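PDB 5NOA: family 88 glycosyl hydrolase from Bacteroides thetaiotaomicron, which probably acts as a carbohydrate-cleaving enzyme on complex plant glycans such as the arabinogalactan of gum arabic. Local coordinates for residues Q314-E318 with R371-L375; A284-E288 with G348-D352. All coordinates share one frame; numbering follows the deposited sequence.

Contact 1: Q314-E318 with R371-L375; sequences QPVVE and RVRYL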
loop_
_atom_site.group_PDB
_atom_site.type_symbol
_atom_site.label_atom_id
_atom_site.label_comp_id
_atom_site.label_asym_id
_atom_site.label_seq_id
_atom_site.Cartn_x
_atom_site.Cartn_y
_atom_site.Cartn_z
ATOM N N GLN A 314 -3.668 11.373 16.226
ATOM C CA GLN A 314 -4.725 10.449 16.654
ATOM C C GLN A 314 -6.139 10.946 16.321
ATOM O O GLN A 314 -6.962 10.155 15.854
ATOM C CB GLN A 314 -4.613 10.078 18.135
ATOM C CG GLN A 314 -5.356 8.792 18.442
ATOM C CD GLN A 314 -4.839 7.578 17.698
ATOM O OE1 GLN A 314 -3.642 7.301 17.723
ATOM N NE2 GLN A 314 -5.737 6.831 17.058
ATOM N N PRO A 315 -6.437 12.251 16.474
ATOM C CA PRO A 315 -7.785 12.688 16.120
ATOM C C PRO A 315 -8.132 12.505 14.638
ATOM O O PRO A 315 -9.280 12.237 14.300
ATOM C CB PRO A 315 -7.787 14.168 16.514
ATOM C CG PRO A 315 -6.805 14.256 17.620
ATOM C CD PRO A 315 -5.720 13.314 17.200
ATOM N N VAL A 316 -7.145 12.641 13.775
ATOM C CA VAL A 316 -7.335 12.427 12.340
ATOM C C VAL A 316 -7.662 10.960 12.108
ATOM O O VAL A 316 -8.589 10.615 11.344
ATOM C CB VAL A 316 -6.065 12.862 11.602
ATOM C CG1 VAL A 316 -6.102 12.478 10.141
ATOM C CG2 VAL A 316 -5.877 14.386 11.790
ATOM N N VAL A 317 -6.859 10.077 12.712
ATOM C CA VAL A 317 -7.109 8.656 12.576
ATOM C C VAL A 317 -8.485 8.289 13.084
ATOM O O VAL A 317 -9.187 7.484 12.455
ATOM C CB VAL A 317 -6.023 7.836 13.295
ATOM C CG1 VAL A 317 -6.385 6.359 13.325
ATOM C CG2 VAL A 317 -4.649 8.060 12.661
ATOM N N GLU A 318 -8.902 8.886 14.191
ATOM C CA GLU A 318 -10.209 8.540 14.717
ATOM C C GLU A 318 -11.325 8.891 13.751
ATOM O O GLU A 318 -12.276 8.107 13.574
ATOM C CB GLU A 318 -10.486 9.192 16.070
ATOM C CG GLU A 318 -9.598 8.649 17.180
ATOM C CD GLU A 318 -9.724 7.154 17.347
ATOM O OE1 GLU A 318 -10.858 6.607 17.481
ATOM O OE2 GLU A 318 -8.693 6.481 17.287
ATOM N N ARG A 371 -5.215 -0.591 13.796
ATOM C CA ARG A 371 -6.092 -0.098 14.846
ATOM C C ARG A 371 -6.147 -1.027 16.037
ATOM O O ARG A 371 -6.140 -0.567 17.175
ATOM C CB ARG A 371 -7.502 0.125 14.315
ATOM C CG ARG A 371 -8.394 0.690 15.400
ATOM C CD ARG A 371 -9.603 1.346 14.881
ATOM N NE ARG A 371 -10.337 2.041 15.928
ATOM C CZ ARG A 371 -10.042 3.248 16.407
ATOM N NH1 ARG A 371 -9.045 3.966 15.964
ATOM N NH2 ARG A 371 -10.805 3.753 17.359
ATOM N N VAL A 372 -6.226 -2.337 15.797
ATOM C CA VAL A 372 -6.191 -3.289 16.912
ATOM C C VAL A 372 -4.941 -3.091 17.747
ATOM O O VAL A 372 -5.008 -3.074 18.985
ATOM C CB VAL A 372 -6.299 -4.736 16.404
ATOM C CG1 VAL A 372 -6.030 -5.739 17.525
ATOM C CG2 VAL A 372 -7.642 -4.987 15.797
ATOM N N ARG A 373 -3.803 -2.937 17.079
ATOM C CA ARG A 373 -2.548 -2.707 17.796
ATOM C C ARG A 373 -2.579 -1.447 18.668
ATOM O O ARG A 373 -2.143 -1.444 19.827
ATOM C CB ARG A 373 -1.353 -2.719 16.848
ATOM C CG ARG A 373 -1.215 -4.056 16.101
ATOM C CD ARG A 373 -0.008 -4.082 15.201
ATOM N NE ARG A 373 0.045 -5.311 14.373
ATOM C CZ ARG A 373 -0.272 -5.388 13.085
ATOM N NH1 ARG A 373 -0.689 -4.335 12.342
ATOM N NH2 ARG A 373 -0.142 -6.577 12.494
ATOM N N TYR A 374 -3.139 -0.369 18.135
ATOM C CA TYR A 374 -3.334 0.857 18.924
ATOM C C TYR A 374 -4.269 0.619 20.119
ATOM O O TYR A 374 -3.936 0.974 21.263
ATOM C CB TYR A 374 -3.901 1.962 18.019
ATOM C CG TYR A 374 -4.452 3.111 18.800
ATOM C CD1 TYR A 374 -3.613 3.919 19.546
ATOM C CD2 TYR A 374 -5.796 3.379 18.796
ATOM C CE1 TYR A 374 -4.110 4.967 20.287
ATOM C CE2 TYR A 374 -6.300 4.434 19.525
ATOM C CZ TYR A 374 -5.453 5.219 20.273
ATOM O OH TYR A 374 -5.995 6.263 21.020
ATOM N N LEU A 375 -5.437 0.032 19.880
ATOM C CA LEU A 375 -6.399 -0.148 20.951
ATOM C C LEU A 375 -5.863 -1.035 22.063
ATOM O O LEU A 375 -6.169 -0.802 23.224
ATOM C CB LEU A 375 -7.718 -0.671 20.406
ATOM C CG LEU A 375 -8.469 0.284 19.495
ATOM C CD1 LEU A 375 -9.594 -0.471 18.825
ATOM C CD2 LEU A 375 -8.972 1.530 20.224
#
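Helix 310-328 passes helix 358-377 at the surface of the (alpha/alpha)6 barrel of the six-hairpin clan, and Glu318 and Arg371 meet between them. The short axes lie 13.1 Å apart, too far for backbones to pack, and long side chains span the gap. Arg371 reaches over with an extended chain and grips the carboxylate end-on, one nitrogen to each oxygen. NH1 gives a nearly straight bond to Glu318 OE2 at 2.9 Å, with the oxygen in the guanidinium plane. The bond from Arg371 NH2 to Glu318 OE1, also 2.9 Å, is more bent and uses the syn lone pair. The carboxylate and guanidinium planes are 45° apart, and OE2 is accordingly met on its syn side but well out of the carboxylate plane.

Beside this salt bridge, the amide of Gln314 stacks over one face of the Tyr374 ring, the planes only 4° apart and Gln314 CD 3.5 Å from Tyr374 CZ. Gln314 sets its CG trans to the backbone N (chi1 -160°) and then turns about its CB-CG bond, which lays the amide over the ring. Its NE2 also donates to Gln300 of helix 289-304, a second partner besides Glu318, which restrains the amide's rotation. Glu318 OE2 thus has two donors in the pair of helices: besides Arg371 NH1, Gln314 NE2 reaches its anti lone pair at 3.0 Å.

Contact 2: A284-E288 with G348-D352; sequences APGPE and GQVVD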
loop_
_atom_site.group_PDB
_atom_site.type_symbol
_atom_site.label_atom_id
_atom_site.label_comp_id
_atom_site.label_asym_id
_atom_site.label_seq_id
_atom_site.Cartn_x
_atom_site.Cartn_y
_atom_site.Cartn_z
ATOM N N ALA A 284 -13.931 15.664 -7.769
ATOM C CA ALA A 284 -14.416 14.293 -7.781
ATOM C C ALA A 284 -14.959 14.073 -6.404
ATOM O O ALA A 284 -14.237 13.739 -5.471
ATOM C CB ALA A 284 -13.303 13.308 -8.113
ATOM N N PRO A 285 -16.247 14.330 -6.201
ATOM C CA PRO A 285 -16.765 14.474 -4.831
ATOM C C PRO A 285 -16.998 13.183 -4.082
ATOM O O PRO A 285 -17.093 12.107 -4.663
ATOM C CB PRO A 285 -18.114 15.204 -5.055
ATOM C CG PRO A 285 -18.527 14.739 -6.413
ATOM C CD PRO A 285 -17.254 14.735 -7.194
ATOM N N GLY A 286 -17.176 13.352 -2.793
ATOM C CA GLY A 286 -17.698 12.332 -1.942
ATOM C C GLY A 286 -16.668 11.333 -1.464
ATOM O O GLY A 286 -15.443 11.428 -1.743
ATOM N N PRO A 287 -17.131 10.344 -0.680
ATOM C CA PRO A 287 -16.238 9.396 -0.067
ATOM C C PRO A 287 -15.407 8.556 -1.051
ATOM O O PRO A 287 -15.833 8.202 -2.135
ATOM C CB PRO A 287 -17.179 8.439 0.650
ATOM C CG PRO A 287 -18.513 8.898 0.485
ATOM C CD PRO A 287 -18.542 10.103 -0.335
ATOM N N GLU A 288 -14.219 8.178 -0.604
ATOM C CA GLU A 288 -13.457 7.137 -1.286
ATOM C C GLU A 288 -12.705 6.371 -0.216
ATOM O O GLU A 288 -12.190 6.979 0.728
ATOM C CB GLU A 288 -12.550 7.710 -2.359
ATOM C CG GLU A 288 -12.042 6.659 -3.362
ATOM C CD GLU A 288 -10.915 5.769 -2.884
ATOM O OE1 GLU A 288 -9.960 6.313 -2.298
ATOM O OE2 GLU A 288 -10.954 4.521 -3.182
ATOM N N GLY A 348 -19.362 16.155 -9.985
ATOM C CA GLY A 348 -20.740 15.937 -9.631
ATOM C C GLY A 348 -21.019 14.493 -9.290
ATOM O O GLY A 348 -22.020 14.213 -8.677
ATOM N N GLN A 349 -20.145 13.572 -9.691
ATOM C CA GLN A 349 -20.431 12.136 -9.563
ATOM C C GLN A 349 -19.631 11.519 -8.420
ATOM O O GLN A 349 -18.438 11.713 -8.296
ATOM C CB GLN A 349 -20.064 11.414 -10.839
ATOM C CG GLN A 349 -20.853 11.873 -12.060
ATOM C CD GLN A 349 -20.373 11.211 -13.309
ATOM O OE1 GLN A 349 -19.210 10.816 -13.399
ATOM N NE2 GLN A 349 -21.251 11.124 -14.295
ATOM N N VAL A 350 -20.307 10.736 -7.611
ATOM C CA VAL A 350 -19.687 10.034 -6.512
ATOM C C VAL A 350 -19.277 8.619 -6.889
ATOM O O VAL A 350 -19.767 8.075 -7.876
ATOM C CB VAL A 350 -20.587 10.060 -5.290
ATOM C CG1 VAL A 350 -20.897 11.488 -4.828
ATOM C CG2 VAL A 350 -21.842 9.247 -5.474
ATOM N N VAL A 351 -18.429 8.019 -6.078
ATOM C CA VAL A 351 -18.055 6.595 -6.219
ATOM C C VAL A 351 -19.236 5.736 -5.831
ATOM O O VAL A 351 -19.979 6.058 -4.910
ATOM C CB VAL A 351 -16.823 6.297 -5.341
ATOM C CG1 VAL A 351 -16.465 4.826 -5.401
ATOM C CG2 VAL A 351 -15.658 7.142 -5.764
ATOM N N ASP A 352 -19.386 4.609 -6.496
ATOM C CA ASP A 352 -20.403 3.622 -6.148
ATOM C C ASP A 352 -20.184 3.111 -4.726
ATOM O O ASP A 352 -19.103 2.583 -4.376
ATOM C CB ASP A 352 -20.284 2.486 -7.160
ATOM C CG ASP A 352 -21.182 1.280 -6.865
ATOM O OD1 ASP A 352 -22.133 1.356 -6.049
ATOM O OD2 ASP A 352 -20.933 0.227 -7.520
HETATM O O HOH W 1 -17.566 9.461 -3.814
#
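Pro285 sets the CG-CD edge of its ring against the backbone of Gly348 and Gln349, where two irregular loops run side by side beyond the helices of the six-hairpin fold. The touching parts, 285-288 and 348-351, run within 9° of each other, yet they form no strand pair: direct van der Waals contact, a bridging water and an outside arginine join them. Pro285 CD sits 3.4 Å from Gln349 O, while Pro285 CG makes a looser apolar contact with Val350 CG1 at 4.3 Å. A glycine in place of Pro285 would probably open a gap beside the Gly348-Gln349 backbone and leave Val350 CG1 without its apolar neighbour.

Val351 turns toward the first loop farther along. With CG1 anti to the backbone N (chi1 177°), its CG2 is left anti to the carbonyl carbon and lies 3.8 Å from Pro287 O, also approaching Glu288 CG. That glutamate is the N-cap of helix 289-304, OE1 accepting from Gly291 N and OE2 hydrogen-bonded to Ser290 OG, so the valine packs beside a residue fixed at a helix start. Between the two prolines, Gly286 has a positive phi (83°), which favours glycine, and a beta carbon there would collide with Val350 CG1.

Polar backbone atoms between the loops are served by shared partners. Arg276 NH2 bonds to both Pro285 O and Gln349 O, tying the loops together from a third stretch of chain. One water also bridges the loops: it accepts from Val351 N at 2.8 Å and donates to Pro285 O at 2.8 Å and to Pro287 O at 2.7 Å.

The two contacts lie 25 Å apart between centres, with nearest atoms about 12 Å from each other, and do not touch. Their segments alternate along the chain, in the order 284-288, 314-318, 348-352, 371-375, so the chain visits contact 2, contact 1, contact 2 and contact 1 in turn. Helix 289-304 relates them: it starts directly after 284-288, and its Gln300 touches side chains of both segments of contact 1. Likewise, the loop holding 348-352 joins helix 310-328 to helix 358-377, the two helices that contact 1 brings together. The C-terminal part of this single chain is thus connected twice, between helices at contact 1 and between loops at contact 2.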